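Local coordinates for hypothetical protein (PDB 4KH9) that is of unknown function but binds calcium and is built of three beta-rich domains, the central and C-terminal ones belonging to the E-set clan, at residues Tyr49-Ser54 with Ile252-Gly257; Ser65-Gly70 with Lys158-Tyr163; Val72-Pro77 with Met152-Asp157; Leu164-Asp169 with Ala181-His186; Asn195-Arg200 with Thr242-Glu247. One frame throughout, in Å; residues are numbered along the deposited sequence. Where two conformers were deposited one is given.

Overall arrangement
Leaving the N terminus, the chain first lays down 49-54, which waits for its partner 252-257 until the central domain is almost complete; interaction 1 therefore closes the longest loop, and the other four nest inside it. Within that loop interaction 2 encloses interaction 3: segments 72-77 and 152-157 pair inside the N-terminal domain before 158-163 returns to 65-70 at the passage into the central domain. Interactions 4 and 5 then follow in series, pairing 164-169 with 181-186 and 195-200 with 242-247 within one E-set domain, and their apolar faces touch. None of the loops cross. Interactions 1 and 2 tie the N-terminal domain to the central one.

Interaction 1 (Tyr49-Ser54 with Ile252-Gly257); sequences YKERIS and IIRRSG
Tyr49 and Arg254 form the heart of a domain interface in which two strands from separate beta-sheets cross almost at right angles (84°) instead of pairing edge to edge. Strand 48-54 belongs to the N-terminal domain and strand 251-264 to the central one. The tightly packed part is where Arg254 CG lies over one face of the Tyr49 ring, a CH-pi contact 3.6 Å from the ring centroid. A bend at chi2 (101°) folds the rest of the arginine back over the ring, bringing Tyr49 CD2 over the middle of the guanidinium, with the two planes only 24° apart. The guanidinium also meets Glu51 OE1 at its edge, in its own plane. Its NH2 makes a salt bridge with that oxygen at 3.1 Å, while the bond from Arg254 NH1 to Glu51 OE1 is weak. The oxygen itself is approached from above the carboxylate plane. Arg254 NE also makes a salt bridge with Asp243 of its own domain, so the guanidinium is held from both domains. The exposed side is far looser: Lys50 sends an extended chain away from the interface, touching Ser256 through CB alone. Between the two regimes, Ser256 reaches the backbone of the crossing strand, with its OG accepting from Lys50 N at 2.9 Å and lying 3.2 Å from Tyr49 CA.

Interaction 2 (Ser65-Gly70 with Lys158-Tyr163); sequences STLAPG and KFSITY
Phe159, Leu67 and Ala68 bury the most surface where the linker from the N-terminal to the central domain passes a loop of the former. Neither segment is regular secondary structure, apart from the strand residues at their ends, but Ser160 forms an ST turn, its OG accepting from Thr162 N at 3.0 Å. Phe159 meets the loop with the edge of its ring: Pro69 O lies near the ring plane, 3.4 Å from Phe159 CD2, and Gly70 O borders the same edge. Ala68 presses its methyl against the linker backbone, CB lying 3.4 Å from Phe159 C, and also meets the Phe159 CB. Leu67 packs further along the linker. Its CB rests against Ser160 OG, while the Leu67 side chain crosses that of Thr162 at about a right angle, with Leu67 CD1 3.8 Å from Thr162 CB. With CG beside the backbone N (chi1 -60°), the leucine branch extends along the linker to Thr162, whose hydroxyl is engaged by Tyr192 and Asn187. Direct contacts are thus van der Waals in kind, and polar anchoring comes from next door, where the carboxylate of Asp157 accepts from Leu67 N and Ala68 N. A water bridges the two backbones: it accepts from Phe159 N at 3.0 Å and can donate to Pro69 O at 3.1 Å.

Interaction 3 (Val72-Pro77 with Met152-Asp157); sequences VVRITP and MISVLD
The inner pair of a four-stranded antiparallel sheet is made here, with Val72 facing Leu156, Arg74 facing Ser154 and Thr76 facing Met152 as hydrogen-bonded pairs. Each pair is closed by two reciprocal backbone bonds, for example Val72 N to Leu156 O and Leu156 N to Val72 O, both 2.8 Å. In the intervening non-hydrogen-bonded pairs, Val73 with Val155 and Ile75 with Ile153, the strands are also joined by CA-H...O contacts, the shortest from Val73 CA to Ser154 O at 3.3 Å. Strand 48-54 flanks 152-157 on its far edge and strand 123-126 flanks 72-77, so both strands are interior to the sheet of the N-terminal domain. Its apolar face carries Val73, Ile75, Ile153 and Val155. Ile75 and Ile153 run alongside each other in the same direction, and both reach Leu138 of the domain's other sheet. With CG1 beside the backbone N and a further turn at chi2 (-61°), Ile153 brings CD1 to 3.5 Å from Ile75 CG1. The second face is more polar. The Arg74 side chain, bent at chi3 in the conformer described, lays one guanidinium face over Ser154 CB, 3.7 Å below the plane and toward the rim; NH2 passes 3.5 Å from Ser154 OG without being aimed at it. Thr76 and selenomethionine Met152 run side by side, with Thr76 OG1 3.8 Å from Met152 CB, and a water there donates to Met152 O.

Interaction 4 (Leu164-Asp169 with Ala181-His186); sequences LEVETD and ATISLH
Glu165 and Ser184 exchange two backbone hydrogen bonds, Glu165 N to Ser184 O at 2.7 Å and Ser184 N to Glu165 O at 2.8 Å. Glu167 and Thr182 repeat the pattern two residues on, although the bond given by Glu167 N is more bent (142°). CA-H...O contacts fill the positions between, as from Val166 CA to Thr182 O at 3.3 Å. Apolar contacts gather on the face carrying Leu164, Val166, Ile183 and Leu185. Leu164, its CG anti to the backbone N (chi1 -178°), lies alongside Ile183 and places CD1 3.8 Å from Ile183 CG2 and 3.4 Å from Ser184 O; Val166 CG1 approaches Ile183 CG1 more distantly. Polar groups occupy the reverse face. A water lies 2.6 Å from Ser184 OG and can also donate to Glu165 O, helping to satisfy a hydroxyl in a buried residue. On the same side of the strands, the imidazole of His186 turns its edge to Glu165, with CD2 4.0 Å from Glu165 CB, while the carboxylate of that glutamate is engaged by Arg45 in a salt bridge. Leu164 packs on Thr242 and Val244 of strand 238-248, Val166 on Thr242, and Ile183 on Leu213. An apolar face turned inward onto other strands and a more polar face that is partly exposed are the pattern of an antiparallel beta-sandwich, in keeping with the E-set assignment of this central domain.

Interaction 5 (Asn195-Arg200 with Thr242-Glu247); sequences NDVDAR and TDVQTE
Val197 and Val244 stand shoulder to shoulder, with Val197 CG1 3.8 Å from Val244 CG2. They form a non-hydrogen-bonded pair of an almost exactly antiparallel strand couple in the central domain, on the face that packs against Ile183 and Leu213. Thr242 shares that face and crosses Val197 at a slant. In the conformer described it holds OG1 anti to the backbone N (chi1 177°), which carries the hydroxyl back to the neighbouring strand, where it donates to Asp198 O at 2.9 Å from a position tilted out of the carbonyl plane. The same oxygen also accepts from Asp243 N, so two donors grip one carbonyl. Ala199 CB packs beside the threonine, 3.9 Å from Thr242 CB. On the reverse face Asp196 and Gln245 start out alongside one another, though the end of the glutamine leads away; their carboxylate and amide planes are turned 54° apart, and Asp196 OD2 lies 4.0 Å from Gln245 CB. Asp198 and Asp243 stand beside them, OD2 to OD2 5.1 Å, like charges that are not in contact. Asp243 is paired instead with Arg254 of the adjoining strand through OD1. Asp196 and Asp198 belong to a calcium-binding site of this protein; here the side chain of Asp196 comes to about 3 Å from a bound calcium ion. Carboxylates gathered on one face of the strand pair probably create the negative potential that attracts the cation, and Arg254 would offset part of it at the border with the N-terminal domain.

Interaction 1 (Tyr49-Ser54 with Ile252-Gly257)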
# COMPACT_ATOMS: atom_id res chain seq x y z
N TYR A 49 8.44 2.89 14.77
CA TYR A 49 7.83 4.10 14.24
C TYR A 49 8.84 4.83 13.34
O TYR A 49 10.05 4.55 13.37
CB TYR A 49 7.31 5.04 15.36
CG TYR A 49 8.40 5.67 16.22
CD1 TYR A 49 8.89 5.02 17.35
CD2 TYR A 49 8.89 6.94 15.93
CE1 TYR A 49 9.85 5.61 18.17
CE2 TYR A 49 9.88 7.53 16.72
CZ TYR A 49 10.35 6.86 17.85
OH TYR A 49 11.27 7.46 18.67
N LYS A 50 8.31 5.79 12.56
CA LYS A 50 9.11 6.63 11.66
C LYS A 50 8.63 8.02 11.78
O LYS A 50 7.42 8.22 11.90
CB LYS A 50 9.04 6.18 10.18
CG LYS A 50 9.70 4.85 9.86
CD LYS A 50 9.61 4.52 8.38
CE LYS A 50 10.32 3.22 8.06
NZ LYS A 50 10.01 2.75 6.69
N GLU A 51 9.54 9.00 11.79
CA GLU A 51 9.14 10.41 11.80
C GLU A 51 10.14 11.29 11.10
O GLU A 51 11.33 10.97 11.04
CB GLU A 51 8.90 10.95 13.22
CG GLU A 51 10.14 11.00 14.13
CD GLU A 51 9.85 11.58 15.50
OE1 GLU A 51 8.82 12.27 15.66
OE2 GLU A 51 10.69 11.39 16.40
N ARG A 52 9.64 12.42 10.59
CA ARG A 52 10.44 13.45 9.97
C ARG A 52 10.76 14.44 11.03
O ARG A 52 9.88 14.81 11.79
CB ARG A 52 9.67 14.12 8.80
CG ARG A 52 9.35 13.15 7.68
CD ARG A 52 8.91 13.86 6.42
NE ARG A 52 9.08 12.99 5.26
CZ ARG A 52 8.94 13.39 4.00
NH1 ARG A 52 8.61 14.65 3.72
NH2 ARG A 52 9.13 12.53 3.00
N ILE A 53 12.01 14.83 11.13
CA ILE A 53 12.46 15.79 12.12
C ILE A 53 13.31 16.87 11.43
O ILE A 53 13.94 16.60 10.40
CB ILE A 53 13.25 15.12 13.30
CG1 ILE A 53 14.60 14.57 12.84
CG2 ILE A 53 12.42 14.05 14.05
CD1 ILE A 53 15.58 14.66 13.80
N SER A 54 13.36 18.06 12.01
CA SER A 54 14.15 19.14 11.46
C SER A 54 15.47 19.24 12.17
O SER A 54 15.63 18.71 13.27
CB SER A 54 13.40 20.46 11.57
OG SER A 54 13.31 20.85 12.93
N ILE A 252 6.87 5.88 27.15
CA ILE A 252 6.27 6.38 25.92
C ILE A 252 6.10 5.18 24.98
O ILE A 252 7.06 4.44 24.72
CB ILE A 252 7.12 7.53 25.27
CG1 ILE A 252 7.36 8.73 26.23
CG2 ILE A 252 6.58 7.98 23.90
CD1 ILE A 252 6.17 9.65 26.54
N ILE A 253 4.86 4.99 24.51
CA ILE A 253 4.50 3.96 23.55
C ILE A 253 4.24 4.68 22.24
O ILE A 253 3.23 5.41 22.10
CB ILE A 253 3.29 3.07 23.99
CG1 ILE A 253 3.22 2.78 25.53
CG2 ILE A 253 3.14 1.83 23.10
CD1 ILE A 253 4.24 1.90 26.14
N ARG A 254 5.15 4.53 21.29
CA ARG A 254 5.03 5.19 19.99
C ARG A 254 5.14 4.18 18.88
O ARG A 254 6.11 3.42 18.83
CB ARG A 254 6.12 6.28 19.84
CG ARG A 254 6.15 6.91 18.48
CD ARG A 254 5.49 8.24 18.40
NE ARG A 254 5.61 8.82 17.05
CZ ARG A 254 6.51 9.74 16.70
NH1 ARG A 254 7.40 10.19 17.57
NH2 ARG A 254 6.52 10.22 15.46
N ARG A 255 4.12 4.14 18.00
CA ARG A 255 4.12 3.26 16.86
C ARG A 255 3.57 3.98 15.64
O ARG A 255 2.62 4.75 15.74
CB ARG A 255 3.31 1.97 17.12
CG ARG A 255 3.85 0.96 18.15
CD ARG A 255 5.03 0.19 17.62
NE ARG A 255 5.68 -0.66 18.63
CZ ARG A 255 6.74 -0.31 19.36
NH1 ARG A 255 7.25 0.91 19.28
NH2 ARG A 255 7.29 -1.18 20.19
N SER A 256 4.14 3.71 14.48
CA SER A 256 3.63 4.21 13.22
C SER A 256 3.49 3.03 12.29
O SER A 256 4.16 2.01 12.45
CB SER A 256 4.50 5.33 12.64
OG SER A 256 5.61 4.78 11.98
N GLY A 257 2.52 3.11 11.40
CA GLY A 257 2.24 2.00 10.49
C GLY A 257 1.75 2.44 9.15
O GLY A 257 1.28 3.57 8.99

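Interaction 2 (Ser65-Gly70 with Lys158-Tyr163)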
# COMPACT_ATOMS: atom_id res chain seq x y z
N SER A 65 12.16 6.77 21.67
CA SER A 65 11.52 5.97 22.71
C SER A 65 11.52 4.49 22.34
O SER A 65 11.14 4.11 21.23
CB SER A 65 10.08 6.45 22.94
OG SER A 65 9.31 6.32 21.77
N THR A 66 12.05 3.66 23.24
CA THR A 66 12.14 2.24 23.04
C THR A 66 11.50 1.55 24.23
O THR A 66 11.49 2.09 25.33
CB THR A 66 13.62 1.80 22.80
OG1 THR A 66 14.34 1.93 24.01
CG2 THR A 66 14.31 2.57 21.66
N LEU A 67 10.98 0.34 24.02
CA LEU A 67 10.32 -0.46 25.05
C LEU A 67 11.10 -1.75 25.36
O LEU A 67 10.80 -2.45 26.35
CB LEU A 67 8.89 -0.82 24.60
CG LEU A 67 7.96 0.38 24.33
CD1 LEU A 67 6.63 -0.09 23.75
CD2 LEU A 67 7.77 1.24 25.61
N ALA A 68 12.10 -2.06 24.54
CA ALA A 68 12.94 -3.22 24.81
C ALA A 68 14.38 -2.93 24.46
O ALA A 68 14.63 -2.03 23.66
CB ALA A 68 12.44 -4.43 24.04
N PRO A 69 15.35 -3.68 25.01
CA PRO A 69 16.74 -3.42 24.63
C PRO A 69 17.00 -3.78 23.16
O PRO A 69 16.25 -4.56 22.54
CB PRO A 69 17.54 -4.31 25.59
CG PRO A 69 16.62 -5.41 25.97
CD PRO A 69 15.25 -4.80 25.98
N GLY A 70 18.07 -3.21 22.62
CA GLY A 70 18.51 -3.54 21.27
C GLY A 70 17.66 -3.04 20.14
O GLY A 70 17.61 -3.67 19.08
N LYS A 158 12.81 -3.76 17.80
CA LYS A 158 13.01 -5.13 17.38
C LYS A 158 12.58 -6.17 18.45
O LYS A 158 12.00 -7.20 18.08
CB LYS A 158 14.52 -5.34 17.03
CG LYS A 158 14.81 -6.64 16.29
CD LYS A 158 16.26 -6.76 15.83
CE LYS A 158 16.42 -8.02 15.03
NZ LYS A 158 17.73 -8.08 14.32
N PHE A 159 12.88 -5.91 19.73
CA PHE A 159 12.59 -6.95 20.70
C PHE A 159 11.39 -6.60 21.60
O PHE A 159 11.14 -7.30 22.59
CB PHE A 159 13.86 -7.25 21.52
CG PHE A 159 14.94 -7.82 20.62
CD1 PHE A 159 14.86 -9.13 20.14
CD2 PHE A 159 16.05 -7.05 20.27
CE1 PHE A 159 15.86 -9.65 19.33
CE2 PHE A 159 17.05 -7.57 19.45
CZ PHE A 159 16.95 -8.87 18.98
N SER A 160 10.60 -5.59 21.20
CA SER A 160 9.36 -5.23 21.87
C SER A 160 8.22 -6.15 21.47
O SER A 160 8.18 -6.60 20.31
CB SER A 160 8.97 -3.79 21.53
OG SER A 160 7.75 -3.48 22.18
N ILE A 161 7.31 -6.45 22.40
CA ILE A 161 6.14 -7.29 22.09
C ILE A 161 4.93 -6.34 21.80
O ILE A 161 3.83 -6.82 21.56
CB ILE A 161 5.84 -8.34 23.21
CG1 ILE A 161 5.50 -7.65 24.55
CG2 ILE A 161 7.05 -9.31 23.36
CD1 ILE A 161 4.79 -8.55 25.65
N THR A 162 5.17 -5.02 21.79
CA THR A 162 4.14 -4.00 21.51
C THR A 162 4.16 -3.69 20.02
O THR A 162 5.20 -3.29 19.48
CB THR A 162 4.29 -2.73 22.35
OG1 THR A 162 4.13 -3.05 23.72
CG2 THR A 162 3.23 -1.66 21.99
N TYR A 163 3.01 -3.90 19.35
CA TYR A 163 2.93 -3.63 17.93
C TYR A 163 1.65 -2.89 17.58
O TYR A 163 0.68 -2.91 18.35
CB TYR A 163 3.02 -4.93 17.10
CG TYR A 163 1.95 -5.94 17.42
CD1 TYR A 163 0.72 -5.91 16.75
CD2 TYR A 163 2.17 -6.96 18.35
CE1 TYR A 163 -0.25 -6.88 16.99
CE2 TYR A 163 1.19 -7.91 18.62
CZ TYR A 163 -0.01 -7.88 17.92
OH TYR A 163 -0.99 -8.82 18.15
O HOH W 1 13.97 -3.36 20.84

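Interaction 3 (Val72-Pro77 with Met152-Asp157)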
# COMPACT_ATOMS: atom_id res chain seq x y z
N VAL A 72 16.75 -0.79 16.86
CA VAL A 72 17.56 -0.39 15.71
C VAL A 72 17.09 1.02 15.26
O VAL A 72 15.90 1.25 15.11
CB VAL A 72 17.47 -1.44 14.59
CG1 VAL A 72 18.30 -1.01 13.38
CG2 VAL A 72 17.96 -2.83 15.11
N VAL A 73 18.04 1.95 15.12
CA VAL A 73 17.76 3.35 14.78
C VAL A 73 18.46 3.73 13.46
O VAL A 73 19.64 3.42 13.27
CB VAL A 73 18.18 4.29 15.94
CG1 VAL A 73 17.90 5.77 15.61
CG2 VAL A 73 17.48 3.89 17.25
N ARG A 74 17.70 4.40 12.56
CA ARG A 74 18.22 4.86 11.28
C ARG A 74 17.91 6.35 11.10
O ARG A 74 16.76 6.78 11.27
CB ARG A 74 17.63 4.03 10.12
CG ARG A 74 18.20 4.41 8.74
CD ARG A 74 17.79 3.47 7.63
NE ARG A 74 16.33 3.39 7.44
CZ ARG A 74 15.58 2.34 7.79
NH1 ARG A 74 16.13 1.30 8.39
NH2 ARG A 74 14.28 2.35 7.56
N ILE A 75 18.92 7.14 10.75
CA ILE A 75 18.79 8.58 10.51
C ILE A 75 19.31 8.87 9.10
O ILE A 75 20.48 8.64 8.83
CB ILE A 75 19.55 9.37 11.59
CG1 ILE A 75 19.09 8.98 13.01
CG2 ILE A 75 19.52 10.90 11.33
CD1 ILE A 75 20.30 8.72 13.97
N THR A 76 18.43 9.33 8.19
CA THR A 76 18.80 9.65 6.80
C THR A 76 18.40 11.09 6.49
O THR A 76 17.32 11.52 6.89
CB THR A 76 18.18 8.66 5.78
OG1 THR A 76 16.77 8.80 5.78
CG2 THR A 76 18.53 7.20 6.08
N PRO A 77 19.26 11.86 5.81
CA PRO A 77 18.88 13.24 5.46
C PRO A 77 17.83 13.24 4.34
O PRO A 77 17.84 12.36 3.49
CB PRO A 77 20.20 13.90 5.04
CG PRO A 77 21.13 12.79 4.72
CD PRO A 77 20.57 11.49 5.23
N MSE A 152 14.80 11.77 8.27
CA MSE A 152 13.86 10.71 8.57
C MSE A 152 14.47 9.86 9.66
O MSE A 152 15.59 9.38 9.50
CB MSE A 152 13.52 9.86 7.33
CG MSE A 152 12.50 8.74 7.61
SE MSE A 152 10.72 9.39 8.05
CE MSE A 152 10.14 9.86 6.24
N ILE A 153 13.79 9.75 10.79
CA ILE A 153 14.21 8.91 11.90
C ILE A 153 13.35 7.68 11.85
O ILE A 153 12.13 7.80 11.86
CB ILE A 153 14.15 9.59 13.29
CG1 ILE A 153 14.80 10.99 13.31
CG2 ILE A 153 14.72 8.66 14.40
CD1 ILE A 153 16.24 11.08 13.00
N SER A 154 13.97 6.52 11.83
CA SER A 154 13.26 5.26 11.85
C SER A 154 13.72 4.46 13.07
O SER A 154 14.92 4.29 13.30
CB SER A 154 13.50 4.49 10.56
OG SER A 154 12.80 3.26 10.59
N VAL A 155 12.77 4.04 13.90
CA VAL A 155 13.06 3.27 15.10
C VAL A 155 12.37 1.94 14.99
O VAL A 155 11.16 1.89 14.97
CB VAL A 155 12.66 4.01 16.41
CG1 VAL A 155 12.96 3.16 17.65
CG2 VAL A 155 13.34 5.39 16.52
N LEU A 156 13.15 0.85 14.94
CA LEU A 156 12.65 -0.50 14.98
C LEU A 156 12.88 -1.02 16.40
O LEU A 156 14.02 -1.24 16.82
CB LEU A 156 13.27 -1.41 13.92
CG LEU A 156 12.91 -2.91 14.02
CD1 LEU A 156 11.43 -3.15 13.71
CD2 LEU A 156 13.83 -3.76 13.16
N ASP A 157 11.79 -1.19 17.15
CA ASP A 157 11.85 -1.69 18.52
C ASP A 157 11.76 -3.22 18.40
O ASP A 157 10.76 -3.85 18.75
CB ASP A 157 10.70 -1.05 19.34
CG ASP A 157 10.93 -0.98 20.85
OD1 ASP A 157 12.00 -1.46 21.32
OD2 ASP A 157 10.06 -0.44 21.55
O HOH W 2 15.28 1.30 11.92
O HOH W 3 15.72 6.67 8.34

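Interaction 4 (Leu164-Asp169 with Ala181-His186)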
# COMPACT_ATOMS: atom_id res chain seq x y z
N LEU A 164 1.68 -2.23 16.43
CA LEU A 164 0.54 -1.53 15.86
C LEU A 164 0.02 -2.35 14.73
O LEU A 164 0.81 -2.73 13.87
CB LEU A 164 0.93 -0.13 15.38
CG LEU A 164 -0.20 0.73 14.80
CD1 LEU A 164 -1.16 1.18 15.89
CD2 LEU A 164 0.35 1.90 14.05
N GLU A 165 -1.28 -2.66 14.73
CA GLU A 165 -1.87 -3.41 13.62
C GLU A 165 -2.83 -2.49 12.81
O GLU A 165 -3.64 -1.81 13.40
CB GLU A 165 -2.59 -4.67 14.12
CG GLU A 165 -3.10 -5.53 12.98
CD GLU A 165 -3.66 -6.87 13.40
OE1 GLU A 165 -2.86 -7.70 13.89
OE2 GLU A 165 -4.87 -7.11 13.20
N VAL A 166 -2.67 -2.44 11.47
CA VAL A 166 -3.48 -1.60 10.58
C VAL A 166 -3.98 -2.46 9.42
O VAL A 166 -3.31 -3.41 9.01
CB VAL A 166 -2.72 -0.36 10.05
CG1 VAL A 166 -2.22 0.51 11.19
CG2 VAL A 166 -1.57 -0.75 9.10
N GLU A 167 -5.16 -2.12 8.90
CA GLU A 167 -5.73 -2.78 7.71
C GLU A 167 -6.88 -1.95 7.13
O GLU A 167 -7.47 -1.17 7.86
CB GLU A 167 -6.22 -4.21 7.99
CG GLU A 167 -7.30 -4.34 9.04
CD GLU A 167 -7.92 -5.72 9.15
OE1 GLU A 167 -8.50 -6.20 8.14
OE2 GLU A 167 -7.85 -6.31 10.25
N THR A 168 -7.21 -2.14 5.84
CA THR A 168 -8.36 -1.47 5.23
C THR A 168 -9.41 -2.56 4.91
O THR A 168 -9.05 -3.74 4.89
CB THR A 168 -7.97 -0.61 4.03
OG1 THR A 168 -7.39 -1.41 3.02
CG2 THR A 168 -7.00 0.51 4.41
N ASP A 169 -10.68 -2.20 4.74
CA ASP A 169 -11.76 -3.19 4.53
C ASP A 169 -11.68 -3.85 3.14
O ASP A 169 -12.37 -4.84 2.90
CB ASP A 169 -13.14 -2.56 4.73
CG ASP A 169 -13.51 -1.35 3.87
OD1 ASP A 169 -12.60 -0.62 3.44
OD2 ASP A 169 -14.70 -1.06 3.76
N ALA A 181 -10.69 1.93 7.72
CA ALA A 181 -9.46 1.38 8.27
C ALA A 181 -9.63 1.01 9.73
O ALA A 181 -10.46 1.60 10.43
CB ALA A 181 -8.32 2.38 8.12
N THR A 182 -8.92 -0.01 10.17
CA THR A 182 -8.90 -0.42 11.57
C THR A 182 -7.47 -0.28 12.03
O THR A 182 -6.57 -0.74 11.32
CB THR A 182 -9.45 -1.83 11.77
OG1 THR A 182 -10.67 -1.94 11.01
CG2 THR A 182 -9.69 -2.16 13.25
N ILE A 183 -7.26 0.39 13.17
CA ILE A 183 -5.95 0.69 13.75
C ILE A 183 -5.99 0.22 15.20
O ILE A 183 -6.80 0.71 15.98
CB ILE A 183 -5.66 2.23 13.60
CG1 ILE A 183 -5.68 2.67 12.12
CG2 ILE A 183 -4.33 2.64 14.30
CD1 ILE A 183 -6.20 4.16 11.86
N SER A 184 -5.12 -0.73 15.55
CA SER A 184 -5.10 -1.31 16.90
C SER A 184 -3.71 -1.38 17.48
O SER A 184 -2.76 -1.71 16.78
CB SER A 184 -5.69 -2.72 16.89
OG SER A 184 -6.68 -2.88 15.90
N LEU A 185 -3.60 -1.06 18.76
CA LEU A 185 -2.34 -1.14 19.49
C LEU A 185 -2.40 -2.35 20.42
O LEU A 185 -3.28 -2.41 21.28
CB LEU A 185 -2.05 0.16 20.26
CG LEU A 185 -0.66 0.22 20.94
CD1 LEU A 185 0.48 0.19 19.91
CD2 LEU A 185 -0.53 1.47 21.80
N HIS A 186 -1.45 -3.29 20.26
CA HIS A 186 -1.44 -4.53 21.04
C HIS A 186 -0.15 -4.79 21.82
O HIS A 186 0.95 -4.42 21.40
CB HIS A 186 -1.66 -5.74 20.11
CG HIS A 186 -2.94 -5.72 19.33
ND1 HIS A 186 -4.16 -5.99 19.93
CD2 HIS A 186 -3.15 -5.51 18.01
CE1 HIS A 186 -5.06 -5.92 18.97
NE2 HIS A 186 -4.49 -5.66 17.79
O HOH W 4 -6.17 -3.15 13.36

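Interaction 5 (Asn195-Arg200 with Thr242-Glu247)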
# COMPACT_ATOMS: atom_id res chain seq x y z
N ASN A 195 -5.41 7.82 22.85
CA ASN A 195 -6.14 9.02 22.49
C ASN A 195 -5.37 9.81 21.41
O ASN A 195 -6.00 10.53 20.64
CB ASN A 195 -6.41 9.90 23.72
CG ASN A 195 -7.42 9.34 24.69
OD1 ASN A 195 -8.58 9.11 24.36
ND2 ASN A 195 -7.00 9.13 25.94
N ASP A 196 -4.03 9.67 21.35
CA ASP A 196 -3.25 10.40 20.36
C ASP A 196 -3.01 9.48 19.14
O ASP A 196 -2.10 8.63 19.15
CB ASP A 196 -1.94 10.95 20.97
CG ASP A 196 -1.15 11.93 20.11
OD1 ASP A 196 -1.62 12.26 19.00
OD2 ASP A 196 -0.05 12.34 20.54
N VAL A 197 -3.89 9.62 18.14
CA VAL A 197 -3.86 8.85 16.87
C VAL A 197 -4.02 9.80 15.71
O VAL A 197 -4.94 10.62 15.70
CB VAL A 197 -4.96 7.75 16.79
CG1 VAL A 197 -4.84 6.92 15.50
CG2 VAL A 197 -4.98 6.85 18.00
N ASP A 198 -3.20 9.64 14.68
CA ASP A 198 -3.31 10.42 13.43
C ASP A 198 -3.27 9.43 12.27
O ASP A 198 -2.50 8.46 12.36
CB ASP A 198 -2.16 11.45 13.32
CG ASP A 198 -1.96 12.35 14.53
OD1 ASP A 198 -2.91 13.09 14.88
OD2 ASP A 198 -0.86 12.31 15.13
N ALA A 199 -4.09 9.60 11.24
CA ALA A 199 -4.08 8.68 10.09
C ALA A 199 -4.50 9.41 8.82
O ALA A 199 -5.34 10.32 8.86
CB ALA A 199 -4.98 7.47 10.36
N ARG A 200 -3.90 9.03 7.69
CA ARG A 200 -4.21 9.65 6.41
C ARG A 200 -3.94 8.68 5.30
O ARG A 200 -3.29 7.68 5.50
CB ARG A 200 -3.38 10.94 6.21
CG ARG A 200 -1.86 10.66 6.16
CD ARG A 200 -1.09 11.94 5.92
NE ARG A 200 0.33 11.69 5.69
CZ ARG A 200 1.20 12.63 5.32
NH1 ARG A 200 0.80 13.88 5.15
NH2 ARG A 200 2.48 12.32 5.12
N THR A 242 -0.38 5.80 9.48
CA THR A 242 -0.91 6.15 10.79
C THR A 242 0.24 6.26 11.79
O THR A 242 1.27 5.58 11.68
CB THR A 242 -2.00 5.17 11.25
OG1 THR A 242 -2.43 5.52 12.57
CG2 THR A 242 -1.56 3.74 11.24
N ASP A 243 0.01 7.11 12.81
CA ASP A 243 0.93 7.40 13.90
C ASP A 243 0.15 7.41 15.18
O ASP A 243 -0.91 8.04 15.28
CB ASP A 243 1.65 8.75 13.66
CG ASP A 243 3.00 8.91 14.35
OD1 ASP A 243 3.45 7.95 15.05
OD2 ASP A 243 3.62 9.99 14.18
N VAL A 244 0.61 6.62 16.15
CA VAL A 244 -0.05 6.49 17.43
C VAL A 244 0.97 6.77 18.58
O VAL A 244 2.11 6.28 18.56
CB VAL A 244 -0.65 5.06 17.52
CG1 VAL A 244 -1.15 4.73 18.91
CG2 VAL A 244 -1.76 4.86 16.48
N GLN A 245 0.52 7.52 19.60
CA GLN A 245 1.33 7.71 20.79
C GLN A 245 0.47 7.60 22.05
O GLN A 245 -0.62 8.15 22.09
CB GLN A 245 2.11 9.03 20.79
CG GLN A 245 3.11 9.05 21.95
CD GLN A 245 4.11 10.15 21.91
OE1 GLN A 245 4.92 10.25 21.00
NE2 GLN A 245 4.19 10.90 22.98
N THR A 246 0.94 6.86 23.06
CA THR A 246 0.29 6.79 24.36
C THR A 246 1.41 6.65 25.41
O THR A 246 2.59 6.70 25.07
CB THR A 246 -0.81 5.72 24.46
OG1 THR A 246 -1.51 5.93 25.68
CG2 THR A 246 -0.28 4.30 24.40
N GLU A 247 1.02 6.58 26.69
CA GLU A 247 1.95 6.44 27.81
C GLU A 247 1.44 5.37 28.73
O GLU A 247 0.25 5.29 29.00
CB GLU A 247 2.16 7.76 28.59
CG GLU A 247 2.63 8.96 27.77
CD GLU A 247 1.53 9.72 27.04
OE1 GLU A 247 0.63 10.27 27.72
OE2 GLU A 247 1.58 9.79 25.79